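Local coordinates for Lin1840 protein (Listeria innocua serovar 6a, PDB 4ZOC) that probably hydrolyses terminal, non-reducing beta-D-glucosyl residues with release of beta-D-glucose, as a family 3 glycosidase involved in beta-1,2-glucan metabolism, at residues A[150-155]-A[190-195]; A[91-96]-A[101-106]; A[139-144]-A[159-164]; A[214-219]-A[249-254]; A[255-260]-A[265-270]. The protein carries 2 engineered substitutions. One frame throughout, in Å; residues are numbered along the deposited sequence.

Interaction 1 (A[150-155]-A[190-195]); sequences VMESTG and VKHFAA
Glu152 and His192 meet at about a right angle inside the TIM barrel, where the loop after strand 133-134 faces the C-terminal part of strand 187-193. The carboxylate and imidazole planes stand 83° apart, and OE1 of Glu152 approaches the edge of the ring, 4.1 Å from CE1 of His192. Lys191 also crosses Glu152. Its CG, placed between its own backbone N and carbonyl carbon (chi1 67°), covers the centre of one face of the His192 ring, a placement consistent with the cis peptide bond that joins these two residues. The contact illustrates how buried charges can be coupled without touching: OE1 of Glu152 stays 4.4 Å from NZ of Lys191, beyond a salt bridge. Each group has another partner, since OE2 of Glu152 pairs with Arg149, NZ of Lys191 bonds Phe135 O, and ND1 of His192 bonds Asp140. A single water bridges acid and amine, donating to Glu152 OE1 at 2.7 Å and accepting from Lys191 NZ at 2.7 Å.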
# COMPACT_ATOMS: atom_id res chain seq x y z
N VAL A 150 4.67 14.78 -1.15
CA VAL A 150 3.53 15.20 -0.38
C VAL A 150 3.59 16.70 -0.16
O VAL A 150 2.51 17.32 -0.06
CB VAL A 150 3.33 14.47 0.98
CG1 VAL A 150 3.08 12.98 0.73
CG2 VAL A 150 4.49 14.64 1.91
N MET A 151 4.78 17.29 -0.10
CA MET A 151 4.88 18.74 0.18
C MET A 151 4.19 19.59 -0.89
O MET A 151 3.87 20.72 -0.64
CB MET A 151 6.34 19.19 0.27
CG MET A 151 7.18 18.88 -1.00
SD MET A 151 8.20 20.24 -1.61
CE MET A 151 6.94 21.42 -2.03
N GLU A 152 4.02 19.02 -2.08
CA GLU A 152 3.42 19.70 -3.26
C GLU A 152 1.93 19.62 -3.31
O GLU A 152 1.33 20.32 -4.09
CB GLU A 152 3.98 19.12 -4.55
CG GLU A 152 5.48 19.33 -4.74
CD GLU A 152 5.99 18.36 -5.78
OE1 GLU A 152 5.63 18.52 -6.97
OE2 GLU A 152 6.82 17.49 -5.41
N SER A 153 1.34 18.69 -2.56
CA SER A 153 -0.07 18.41 -2.57
C SER A 153 -0.71 19.14 -1.42
O SER A 153 -0.02 19.47 -0.48
CB SER A 153 -0.26 16.88 -2.39
OG SER A 153 -1.69 16.55 -2.35
N THR A 154 -2.05 19.33 -1.45
CA THR A 154 -2.74 19.85 -0.32
C THR A 154 -3.23 18.75 0.62
O THR A 154 -3.95 19.09 1.60
CB THR A 154 -3.85 20.89 -0.73
OG1 THR A 154 -4.76 20.36 -1.74
CG2 THR A 154 -3.15 22.17 -1.29
N GLY A 155 -2.95 17.45 0.33
CA GLY A 155 -3.18 16.42 1.35
C GLY A 155 -4.07 15.24 0.93
O GLY A 155 -4.18 14.88 -0.27
N VAL A 190 -1.94 21.84 -14.76
CA VAL A 190 -2.35 20.81 -13.78
C VAL A 190 -1.36 19.68 -13.85
O VAL A 190 -1.05 19.26 -14.96
CB VAL A 190 -3.80 20.32 -14.11
CG1 VAL A 190 -4.20 19.04 -13.39
CG2 VAL A 190 -4.84 21.38 -13.74
N LYS A 191 -0.92 19.11 -12.73
CA LYS A 191 -0.03 17.96 -12.78
C LYS A 191 -0.37 17.08 -11.53
O LYS A 191 -1.02 17.59 -10.57
CB LYS A 191 1.46 18.37 -12.83
CG LYS A 191 1.94 19.02 -11.55
CD LYS A 191 3.29 19.66 -11.74
CE LYS A 191 3.97 20.06 -10.47
NZ LYS A 191 5.23 20.74 -10.74
N HIS A 192 -0.03 15.81 -11.56
CA HIS A 192 0.57 15.04 -12.63
C HIS A 192 -0.48 14.00 -13.02
O HIS A 192 -0.91 13.18 -12.19
CB HIS A 192 1.87 14.28 -12.16
CG HIS A 192 2.92 15.18 -11.60
ND1 HIS A 192 2.95 15.55 -10.27
CD2 HIS A 192 4.02 15.75 -12.17
CE1 HIS A 192 3.99 16.36 -10.06
NE2 HIS A 192 4.66 16.47 -11.20
N PHE A 193 -0.90 14.02 -14.27
CA PHE A 193 -2.04 13.20 -14.68
C PHE A 193 -1.54 11.77 -14.91
O PHE A 193 -0.78 11.55 -15.86
CB PHE A 193 -2.72 13.81 -15.94
CG PHE A 193 -4.16 13.42 -16.10
CD1 PHE A 193 -5.15 13.98 -15.31
CD2 PHE A 193 -4.50 12.45 -17.05
CE1 PHE A 193 -6.49 13.63 -15.47
CE2 PHE A 193 -5.83 12.10 -17.24
CZ PHE A 193 -6.82 12.66 -16.42
N ALA A 194 -1.88 10.75 -14.08
CA ALA A 194 -2.72 10.79 -12.90
C ALA A 194 -2.24 9.83 -11.87
O ALA A 194 -1.61 8.86 -12.22
CB ALA A 194 -4.17 10.34 -13.21
N ALA A 195 -2.57 10.15 -10.61
CA ALA A 195 -2.54 9.24 -9.48
C ALA A 195 -1.11 8.95 -8.98
O ALA A 195 -0.85 7.97 -8.31
CB ALA A 195 -3.26 7.96 -9.78
O HOH W 1 6.30 20.86 -8.21

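Interaction 2 (A[91-96]-A[101-106]); sequences DVIHGY and PIPLAL
The imidazole of His94, lying against Pro101, Ile102 and Pro103 at the start of helix 103-108, is gripped at both nitrogens: ND1 is hydrogen-bonded to the carbonyl oxygen of Phe100 and NE2 to that of Gly408. Bonds at two separate corners should fix the rotation of the ring, with apolar groups packed around it. Ile102 runs alongside His94, pointing the same way, and lays CG2 over one face of the imidazole in a CH-pi contact, 4.0 Å from the ring centroid and 22° off the normal. CG2 is displaced toward the rim, where CE1 of His94 is its closest atom at 3.7 Å. A chi1 of 57° tucks CG of His94 between its backbone N and carbonyl carbon, which turns the ring toward Ile102. At the root of the side chain, CB of His94 presses on Pro101 O at 3.2 Å, a buried carbonyl oxygen with no hydrogen-bond partner in the model. Pro103 crosses His94 at nearly a right angle, with CD 3.8 Å from His94 CB, while its CG meets CG2 of Ile93 at 4.0 Å. Ile102 is the N-cap of helix 103-108, and its O accepts from Leu106 N. The loop leaving strand 87-90 of the TIM barrel is thus laid against the start of that helix, with helix 112-128 packing on Val92 and Leu106 and helix 361-374 on Pro101 and Leu106.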
# COMPACT_ATOMS: atom_id res chain seq x y z
N ASP A 91 8.69 26.22 -13.15
CA ASP A 91 8.13 25.69 -11.89
C ASP A 91 7.95 26.80 -10.86
O ASP A 91 8.90 27.13 -10.17
CB ASP A 91 9.08 24.62 -11.36
CG ASP A 91 9.00 23.34 -12.22
OD1 ASP A 91 7.94 22.65 -12.20
OD2 ASP A 91 9.95 23.05 -12.86
N VAL A 92 6.74 27.39 -10.83
CA VAL A 92 6.29 28.33 -9.82
C VAL A 92 5.25 27.65 -8.97
O VAL A 92 4.10 27.58 -9.29
CB VAL A 92 5.87 29.70 -10.46
CG1 VAL A 92 5.82 30.75 -9.38
CG2 VAL A 92 6.82 29.94 -11.64
N ILE A 93 5.73 27.07 -7.87
CA ILE A 93 4.97 26.03 -7.12
C ILE A 93 4.31 26.63 -5.91
O ILE A 93 3.15 26.34 -5.60
CB ILE A 93 5.89 24.87 -6.72
CG1 ILE A 93 6.69 24.35 -7.97
CG2 ILE A 93 5.11 23.79 -5.93
CD1 ILE A 93 5.78 24.04 -9.17
N HIS A 94 5.05 27.41 -5.19
CA HIS A 94 4.50 28.12 -4.01
C HIS A 94 5.18 29.44 -3.86
O HIS A 94 5.55 29.88 -2.74
CB HIS A 94 4.58 27.26 -2.72
CG HIS A 94 5.97 26.81 -2.38
ND1 HIS A 94 6.68 27.34 -1.33
CD2 HIS A 94 6.73 25.82 -2.87
CE1 HIS A 94 7.86 26.76 -1.24
NE2 HIS A 94 7.93 25.85 -2.18
N GLY A 95 5.28 30.12 -4.99
CA GLY A 95 5.88 31.44 -5.00
C GLY A 95 7.06 31.50 -5.94
O GLY A 95 7.73 30.45 -6.23
N TYR A 96 7.31 32.73 -6.44
CA TYR A 96 8.39 33.00 -7.31
C TYR A 96 9.61 33.46 -6.53
O TYR A 96 10.45 32.63 -6.12
CB TYR A 96 8.00 33.95 -8.49
CG TYR A 96 9.06 34.00 -9.55
CD1 TYR A 96 9.29 32.92 -10.40
CD2 TYR A 96 9.81 35.14 -9.77
CE1 TYR A 96 10.26 32.94 -11.35
CE2 TYR A 96 10.77 35.18 -10.74
CZ TYR A 96 11.04 34.05 -11.53
OH TYR A 96 12.02 34.06 -12.49
N PRO A 101 4.14 29.59 1.87
CA PRO A 101 4.20 28.21 2.45
C PRO A 101 4.09 27.17 1.36
O PRO A 101 3.42 27.37 0.30
CB PRO A 101 3.04 28.18 3.46
CG PRO A 101 2.88 29.62 3.85
CD PRO A 101 3.19 30.42 2.60
N ILE A 102 4.80 26.07 1.60
CA ILE A 102 4.67 24.85 0.73
C ILE A 102 3.22 24.43 0.57
O ILE A 102 2.42 24.70 1.44
CB ILE A 102 5.51 23.65 1.21
CG1 ILE A 102 5.20 23.23 2.66
CG2 ILE A 102 6.97 23.92 0.99
CD1 ILE A 102 5.73 21.86 3.04
N PRO A 103 2.87 23.81 -0.58
CA PRO A 103 1.46 23.51 -0.74
C PRO A 103 0.77 22.71 0.39
O PRO A 103 -0.41 22.96 0.64
CB PRO A 103 1.44 22.80 -2.10
CG PRO A 103 2.53 23.51 -2.84
CD PRO A 103 3.59 23.70 -1.84
N LEU A 104 1.46 21.74 0.99
CA LEU A 104 0.87 20.90 2.05
C LEU A 104 0.47 21.83 3.21
O LEU A 104 -0.55 21.65 3.81
CB LEU A 104 1.86 19.83 2.47
CG LEU A 104 1.24 18.78 3.40
CD1 LEU A 104 -0.11 18.25 2.91
CD2 LEU A 104 2.20 17.69 3.70
N ALA A 105 1.28 22.85 3.49
CA ALA A 105 0.95 23.87 4.50
C ALA A 105 -0.27 24.69 4.05
O ALA A 105 -1.20 24.97 4.82
CB ALA A 105 2.12 24.75 4.76
N LEU A 106 -0.29 25.08 2.79
CA LEU A 106 -1.43 25.83 2.29
C LEU A 106 -2.71 24.99 2.46
O LEU A 106 -3.76 25.51 2.62
CB LEU A 106 -1.24 26.31 0.84
CG LEU A 106 -0.07 27.27 0.61
CD1 LEU A 106 0.12 27.60 -0.85
CD2 LEU A 106 -0.26 28.51 1.43

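Interaction 3 (A[139-144]-A[159-164]); sequences LDLVRD and FLNSEL
A trans chi1 of -175° swings the branched end of Leu141 toward Asn161, whose CG, opposite its own carbonyl carbon (chi1 -67°), leads the amide out from helix 158-173. The two side chains cross at about a right angle, with CD1 of Leu141 3.8 Å from ND2 of Asn161. This is a loop-to-helix contact of the TIM barrel: the long connection after strand 133-134 folds back on the helix that follows it. Leu139 reaches the same residue by another route, setting CD2 3.6 Å from the backbone O of Asn161; its side chain also rests on Tyr223 and Ala226 of helix 221-228. As an example of a buried amide held from both ends by the preceding loop, Asn161 bonds Thr154 OG1 through OD1 and Gly155 O through ND2, which should hold the amide in one orientation. ND2 of Asn161 also donates to a water at 2.9 Å, and that water in turn donates to Leu139 O at 2.9 Å.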
# COMPACT_ATOMS: atom_id res chain seq x y z
N LEU A 139 -1.93 18.30 -8.01
CA LEU A 139 -3.24 17.82 -7.52
C LEU A 139 -3.28 16.33 -7.24
O LEU A 139 -4.35 15.71 -7.23
CB LEU A 139 -4.34 18.25 -8.47
CG LEU A 139 -4.47 19.78 -8.59
CD1 LEU A 139 -5.49 20.13 -9.66
CD2 LEU A 139 -4.94 20.39 -7.25
N ASP A 140 -2.11 15.74 -6.97
CA ASP A 140 -2.03 14.30 -6.70
C ASP A 140 -2.47 14.10 -5.26
O ASP A 140 -1.89 14.67 -4.28
CB ASP A 140 -0.58 13.81 -6.91
CG ASP A 140 -0.03 14.19 -8.28
OD1 ASP A 140 -0.80 14.27 -9.27
OD2 ASP A 140 1.17 14.46 -8.38
N LEU A 141 -3.50 13.27 -5.09
CA LEU A 141 -3.96 12.85 -3.77
C LEU A 141 -2.85 12.04 -3.10
O LEU A 141 -2.20 11.21 -3.78
CB LEU A 141 -5.20 11.97 -3.93
CG LEU A 141 -5.91 11.50 -2.66
CD1 LEU A 141 -6.64 12.70 -2.11
CD2 LEU A 141 -6.85 10.38 -2.98
N VAL A 142 -2.59 12.37 -1.84
CA VAL A 142 -1.55 11.72 -1.07
C VAL A 142 -2.10 11.09 0.21
O VAL A 142 -2.85 11.73 1.00
CB VAL A 142 -0.37 12.66 -0.79
CG1 VAL A 142 0.35 12.99 -2.07
CG2 VAL A 142 -0.77 13.96 -0.04
N ARG A 143 -1.69 9.84 0.43
CA ARG A 143 -1.98 9.11 1.67
C ARG A 143 -0.69 8.53 2.31
O ARG A 143 -0.81 7.78 3.29
CB ARG A 143 -2.92 7.99 1.38
CG ARG A 143 -4.30 8.43 0.97
CD ARG A 143 -5.08 7.21 0.48
NE ARG A 143 -6.47 7.58 0.23
CZ ARG A 143 -7.40 6.75 -0.24
NH1 ARG A 143 -7.09 5.51 -0.51
NH2 ARG A 143 -8.65 7.18 -0.45
N ASP A 144 0.49 8.85 1.77
CA ASP A 144 1.74 8.16 2.12
C ASP A 144 2.84 9.20 2.29
O ASP A 144 3.48 9.64 1.36
CB ASP A 144 2.09 7.10 1.07
CG ASP A 144 3.26 6.23 1.48
OD1 ASP A 144 4.02 6.64 2.44
OD2 ASP A 144 3.44 5.16 0.84
N PHE A 159 -11.81 16.50 -1.84
CA PHE A 159 -12.63 17.78 -1.90
C PHE A 159 -11.80 19.02 -1.60
O PHE A 159 -11.78 20.00 -2.41
CB PHE A 159 -13.86 17.75 -0.97
CG PHE A 159 -14.71 18.96 -1.04
CD1 PHE A 159 -15.46 19.19 -2.13
CD2 PHE A 159 -14.70 19.89 -0.03
CE1 PHE A 159 -16.26 20.34 -2.21
CE2 PHE A 159 -15.45 21.02 -0.10
CZ PHE A 159 -16.23 21.23 -1.20
N LEU A 160 -11.14 19.02 -0.46
CA LEU A 160 -10.18 20.04 -0.21
C LEU A 160 -9.24 20.24 -1.38
O LEU A 160 -8.96 21.41 -1.81
CB LEU A 160 -9.36 19.73 1.05
CG LEU A 160 -8.45 20.82 1.54
CD1 LEU A 160 -9.17 22.16 1.80
CD2 LEU A 160 -7.72 20.45 2.81
N ASN A 161 -8.67 19.16 -1.92
CA ASN A 161 -7.66 19.36 -2.95
C ASN A 161 -8.28 19.99 -4.19
O ASN A 161 -7.66 20.80 -4.87
CB ASN A 161 -6.97 18.03 -3.38
CG ASN A 161 -6.13 17.45 -2.25
OD1 ASN A 161 -5.90 18.17 -1.25
ND2 ASN A 161 -5.59 16.29 -2.42
N SER A 162 -9.52 19.57 -4.48
CA SER A 162 -10.27 20.14 -5.61
C SER A 162 -10.53 21.65 -5.43
O SER A 162 -10.28 22.44 -6.35
CB SER A 162 -11.61 19.41 -5.81
OG SER A 162 -11.46 18.03 -6.20
N GLU A 163 -10.96 22.05 -4.23
CA GLU A 163 -11.35 23.46 -3.91
C GLU A 163 -10.12 24.35 -3.95
O GLU A 163 -10.12 25.41 -4.58
CB GLU A 163 -12.10 23.54 -2.62
CG GLU A 163 -13.47 22.84 -2.68
CD GLU A 163 -14.42 23.60 -3.55
OE1 GLU A 163 -14.74 24.70 -3.19
OE2 GLU A 163 -14.82 23.13 -4.63
N LEU A 164 -9.03 23.88 -3.36
CA LEU A 164 -7.79 24.67 -3.40
C LEU A 164 -7.09 24.71 -4.77
O LEU A 164 -6.47 25.74 -5.17
CB LEU A 164 -6.87 24.23 -2.29
CG LEU A 164 -7.49 24.31 -0.88
CD1 LEU A 164 -6.36 23.95 0.09
CD2 LEU A 164 -8.05 25.65 -0.48
O HOH W 2 -6.15 15.22 -5.03

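Interaction 4 (A[214-219]-A[249-254]); sequences ELYQNY and NKWLNR
Trp251 reaches from helix 250-260 toward Leu215 and Tyr216 of helix 212-219, and its atoms can be followed outward one by one. CB lies 3.7 Å from OD1 of Asn249, an oxygen near the plane of the indole. With chi1 at 167°, CG is directed away from the backbone N and the ring extends across the gap. On the pyrrole side, NE1 of Trp251 donates to a water 3.2 Å away, in the plane of the ring. The same water donates to Tyr216 OH at 2.8 Å, and this hydroxyl is also hydrogen-bonded to Glu260. Beyond NE1, CZ2 of Trp251 comes within 4.0 Å of CE1 of Tyr216, the two side chains passing at a slant. In the TIM barrel, helix 212-219 follows strand 187-193 and helix 250-260 follows strand 233-236 in the chain, and the backbones of the two helices stay well apart: the nearest CA atoms, of Leu215 and Leu252, are 10.7 Å from each other. Long side chains therefore do the joining. At the outermost corner, CH2 of Trp251 meets CD2 of Leu215 head-on at 3.8 Å, the methyl arriving at the ring edge in its plane. Asn249 has a second task as N-cap: its OD1 receives Leu252 N at 2.9 Å, nearly straight (170°), although the donor sits 51° above the carbonyl plane.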
# COMPACT_ATOMS: atom_id res chain seq x y z
N GLU A 214 -11.76 3.26 -8.05
CA GLU A 214 -11.09 4.10 -7.04
C GLU A 214 -10.34 5.30 -7.70
O GLU A 214 -10.34 6.43 -7.20
CB GLU A 214 -10.06 3.29 -6.23
CG GLU A 214 -10.74 2.74 -5.00
CD GLU A 214 -11.26 3.82 -4.07
OE1 GLU A 214 -12.55 3.81 -3.82
OE2 GLU A 214 -10.38 4.64 -3.65
N LEU A 215 -9.74 5.04 -8.84
CA LEU A 215 -9.18 6.16 -9.66
C LEU A 215 -10.19 7.26 -9.89
O LEU A 215 -10.02 8.45 -9.56
CB LEU A 215 -8.64 5.59 -10.97
CG LEU A 215 -8.05 6.68 -11.90
CD1 LEU A 215 -6.75 7.27 -11.36
CD2 LEU A 215 -7.72 5.93 -13.19
N TYR A 216 -11.37 6.87 -10.38
CA TYR A 216 -12.44 7.90 -10.55
C TYR A 216 -12.92 8.53 -9.26
O TYR A 216 -13.23 9.75 -9.19
CB TYR A 216 -13.66 7.30 -11.26
CG TYR A 216 -13.57 7.25 -12.78
CD1 TYR A 216 -12.98 6.24 -13.43
CD2 TYR A 216 -14.07 8.32 -13.56
CE1 TYR A 216 -12.88 6.22 -14.82
CE2 TYR A 216 -13.97 8.30 -14.93
CZ TYR A 216 -13.41 7.24 -15.57
OH TYR A 216 -13.31 7.20 -16.95
N GLN A 217 -13.09 7.68 -8.23
CA GLN A 217 -13.72 8.15 -6.99
C GLN A 217 -12.90 9.18 -6.23
O GLN A 217 -13.44 10.21 -5.77
CB GLN A 217 -13.99 6.96 -5.97
CG GLN A 217 -14.75 7.42 -4.77
CD GLN A 217 -16.15 7.88 -5.15
OE1 GLN A 217 -16.91 7.16 -5.79
NE2 GLN A 217 -16.51 9.06 -4.73
N ASN A 218 -11.59 8.91 -6.13
CA ASN A 218 -10.68 9.64 -5.24
C ASN A 218 -9.50 10.36 -5.93
O ASN A 218 -9.07 11.42 -5.50
CB ASN A 218 -10.21 8.74 -4.13
CG ASN A 218 -11.34 8.41 -3.14
OD1 ASN A 218 -12.05 9.29 -2.72
ND2 ASN A 218 -11.49 7.18 -2.80
N TYR A 219 -9.01 9.75 -7.01
CA TYR A 219 -7.72 10.20 -7.56
C TYR A 219 -7.88 11.19 -8.71
O TYR A 219 -6.98 12.00 -8.94
CB TYR A 219 -6.88 8.98 -8.01
CG TYR A 219 -6.29 8.33 -6.82
CD1 TYR A 219 -7.03 7.46 -6.08
CD2 TYR A 219 -5.00 8.68 -6.35
CE1 TYR A 219 -6.52 6.93 -4.92
CE2 TYR A 219 -4.51 8.10 -5.23
CZ TYR A 219 -5.27 7.21 -4.52
OH TYR A 219 -4.79 6.71 -3.32
N ASN A 249 -0.51 6.36 -22.10
CA ASN A 249 -1.74 5.66 -21.78
C ASN A 249 -2.91 6.28 -22.55
O ASN A 249 -3.36 7.33 -22.22
CB ASN A 249 -1.95 5.65 -20.31
CG ASN A 249 -3.10 4.79 -19.89
OD1 ASN A 249 -4.10 4.72 -20.55
ND2 ASN A 249 -2.95 4.13 -18.73
N LYS A 250 -3.34 5.61 -23.64
CA LYS A 250 -4.31 6.20 -24.54
C LYS A 250 -5.61 6.36 -23.89
O LYS A 250 -6.32 7.36 -24.07
CB LYS A 250 -4.54 5.35 -25.83
CG LYS A 250 -3.34 5.06 -26.62
CD LYS A 250 -3.69 4.37 -27.96
CE LYS A 250 -2.80 3.16 -28.20
NZ LYS A 250 -1.38 3.53 -28.53
N TRP A 251 -6.02 5.32 -23.17
CA TRP A 251 -7.28 5.37 -22.47
C TRP A 251 -7.28 6.57 -21.52
O TRP A 251 -8.17 7.41 -21.52
CB TRP A 251 -7.53 4.07 -21.67
CG TRP A 251 -8.68 4.26 -20.70
CD1 TRP A 251 -9.98 4.16 -20.97
CD2 TRP A 251 -8.57 4.50 -19.30
NE1 TRP A 251 -10.71 4.39 -19.84
CE2 TRP A 251 -9.86 4.60 -18.80
CE3 TRP A 251 -7.49 4.66 -18.43
CZ2 TRP A 251 -10.13 4.86 -17.45
CZ3 TRP A 251 -7.74 4.93 -17.13
CH2 TRP A 251 -9.06 4.98 -16.62
N LEU A 252 -6.23 6.70 -20.74
CA LEU A 252 -6.17 7.81 -19.80
C LEU A 252 -6.19 9.19 -20.45
O LEU A 252 -6.89 10.06 -20.03
CB LEU A 252 -4.92 7.66 -18.92
CG LEU A 252 -4.69 8.78 -17.88
CD1 LEU A 252 -5.72 8.68 -16.72
CD2 LEU A 252 -3.26 8.59 -17.37
N ASN A 253 -5.32 9.41 -21.45
CA ASN A 253 -5.16 10.74 -22.00
C ASN A 253 -6.14 11.11 -23.16
O ASN A 253 -6.54 12.29 -23.31
CB ASN A 253 -3.74 10.89 -22.47
CG ASN A 253 -2.73 10.70 -21.35
OD1 ASN A 253 -3.06 10.90 -20.20
ND2 ASN A 253 -1.50 10.33 -21.69
N ARG A 254 -6.46 10.13 -24.00
CA ARG A 254 -7.47 10.32 -25.07
C ARG A 254 -8.91 10.11 -24.53
O ARG A 254 -9.72 11.00 -24.62
CB ARG A 254 -7.22 9.39 -26.28
CG ARG A 254 -5.94 9.60 -27.01
CD ARG A 254 -6.01 10.85 -27.85
NE ARG A 254 -4.80 11.01 -28.64
CZ ARG A 254 -4.58 12.00 -29.48
NH1 ARG A 254 -5.47 12.99 -29.55
NH2 ARG A 254 -3.43 12.04 -30.13
O HOH W 3 -13.62 4.82 -18.47

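Interaction 5 (A[255-260]-A[265-270]); sequences DVLRGE and GVLISA. Engineered in segment 265-270: Ala270 (natural residue Asp).
At the turn from helix 250-260 into strand 266-268 of the barrel, Arg258 grips the backbone oxygen of Gly265 with both terminal nitrogens. NH1 of Arg258 is 2.9 Å from Gly265 O and lies in the carbonyl plane. The bond from Arg258 NH2 to Gly265 O is longer, at 3.2 Å, and more bent (139°), with this donor almost in line with the C=O bond. The oxygen lies in the guanidinium plane and is met end-on, by NH1 and NH2. An extended chain from CG to NE carries the guanidinium to the turn, where NH2 of Arg258 also approaches CB of Leu267 at 3.4 Å. The preceding residue, Leu257, supplies the apolar half: its CD2 meets CD1 of Leu267 at 3.8 Å, the two leucines crossing at a slant. In the TIM-barrel topology, strand 233-236, helix 250-260 and strand 266-268 form a beta-alpha-beta crossover, and these leucines pack its helix on its second strand. Asp299, ahead of strand 301-302, is a second anchor: its OD2 forms a salt bridge with Arg258 NH2 and accepts from Leu267 N. Farther along 265-270, Ser269 OG donates to the carbonyl oxygen of the engineered Ala270, an aspartate in nature, at 2.8 Å.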
# COMPACT_ATOMS: atom_id res chain seq x y z
N ASP A 255 -9.24 8.95 -23.96
CA ASP A 255 -10.63 8.72 -23.51
C ASP A 255 -11.05 9.55 -22.31
O ASP A 255 -12.09 10.17 -22.32
CB ASP A 255 -10.84 7.22 -23.25
CG ASP A 255 -10.61 6.33 -24.44
OD1 ASP A 255 -10.32 6.74 -25.50
OD2 ASP A 255 -10.85 5.15 -24.33
N VAL A 256 -10.22 9.55 -21.25
CA VAL A 256 -10.57 10.23 -19.99
C VAL A 256 -10.29 11.74 -20.07
O VAL A 256 -11.20 12.56 -19.88
CB VAL A 256 -9.90 9.57 -18.78
CG1 VAL A 256 -10.27 10.30 -17.49
CG2 VAL A 256 -10.28 8.06 -18.70
N LEU A 257 -9.02 12.12 -20.32
CA LEU A 257 -8.68 13.56 -20.27
C LEU A 257 -9.29 14.35 -21.40
O LEU A 257 -10.02 15.29 -21.19
CB LEU A 257 -7.17 13.69 -20.34
CG LEU A 257 -6.58 15.10 -20.41
CD1 LEU A 257 -6.92 15.81 -19.12
CD2 LEU A 257 -5.06 15.04 -20.62
N ARG A 258 -9.09 13.92 -22.62
CA ARG A 258 -9.61 14.72 -23.78
C ARG A 258 -11.06 14.46 -24.04
O ARG A 258 -11.79 15.38 -24.42
CB ARG A 258 -8.77 14.58 -25.06
CG ARG A 258 -7.36 15.09 -24.81
CD ARG A 258 -6.69 15.32 -26.12
NE ARG A 258 -5.26 15.59 -26.00
CZ ARG A 258 -4.80 16.78 -25.73
NH1 ARG A 258 -5.64 17.76 -25.61
NH2 ARG A 258 -3.50 16.99 -25.69
N GLY A 259 -11.50 13.25 -23.76
CA GLY A 259 -12.90 12.84 -24.02
C GLY A 259 -13.81 13.25 -22.91
O GLY A 259 -14.55 14.24 -23.02
N GLU A 260 -13.75 12.52 -21.79
CA GLU A 260 -14.64 12.74 -20.68
C GLU A 260 -14.45 14.08 -19.99
O GLU A 260 -15.42 14.78 -19.69
CB GLU A 260 -14.55 11.61 -19.65
CG GLU A 260 -14.83 10.21 -20.26
CD GLU A 260 -14.65 9.07 -19.27
OE1 GLU A 260 -14.28 9.35 -18.11
OE2 GLU A 260 -14.90 7.90 -19.63
N GLY A 265 -6.33 21.45 -24.43
CA GLY A 265 -5.12 22.19 -24.40
C GLY A 265 -3.90 21.28 -24.55
O GLY A 265 -3.97 20.08 -24.92
N VAL A 266 -2.72 21.91 -24.36
CA VAL A 266 -1.45 21.26 -24.52
C VAL A 266 -1.34 20.21 -23.38
O VAL A 266 -1.50 20.55 -22.23
CB VAL A 266 -0.29 22.26 -24.52
CG1 VAL A 266 1.08 21.57 -24.41
CG2 VAL A 266 -0.39 23.15 -25.79
N LEU A 267 -1.06 18.96 -23.77
CA LEU A 267 -0.63 17.92 -22.81
C LEU A 267 0.91 17.85 -22.95
O LEU A 267 1.46 17.53 -24.06
CB LEU A 267 -1.36 16.60 -23.10
CG LEU A 267 -0.99 15.40 -22.20
CD1 LEU A 267 -1.34 15.70 -20.73
CD2 LEU A 267 -1.62 14.15 -22.68
N ILE A 268 1.63 18.23 -21.89
CA ILE A 268 3.11 18.21 -21.85
C ILE A 268 3.55 17.03 -21.00
O ILE A 268 2.90 16.67 -19.99
CB ILE A 268 3.66 19.60 -21.26
CG1 ILE A 268 5.20 19.65 -21.34
CG2 ILE A 268 3.15 19.84 -19.83
CD1 ILE A 268 5.84 20.97 -20.76
N SER A 269 4.61 16.38 -21.41
CA SER A 269 5.22 15.35 -20.62
C SER A 269 5.86 15.88 -19.40
O SER A 269 6.41 16.98 -19.40
CB SER A 269 6.25 14.53 -21.43
OG SER A 269 7.53 15.17 -21.57
N ALA A 270 5.85 15.09 -18.32
CA ALA A 270 6.81 15.29 -17.26
C ALA A 270 8.24 15.13 -17.84
O ALA A 270 8.42 14.58 -18.99
CB ALA A 270 6.54 14.36 -16.10

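The five contacts belong to one TIM barrel. In interactions 1 and 2 the side chains of Lys191 and Ile93 are about 8 and 9 Å from a bound glucose; the centres of these contacts are 12 Å apart and Met151 O meets Leu104 N at 3.1 Å. Segment 265-270 of interaction 5 ends just before Trp271, a residue of the glucose pocket. Interaction 3 lies about 7 Å from interaction 1 by centres, joined where Ser153 OG reaches Asp140 O at 2.7 Å. Phe193, on the strand of interaction 1, packs against interaction 4 through CE2, 3.5 Å from Leu252 CD1, and against Leu257 of interaction 5. Interactions 4 and 5 share helix 250-260, whereas interactions 2 and 4, centres about 26 Å apart, do not touch.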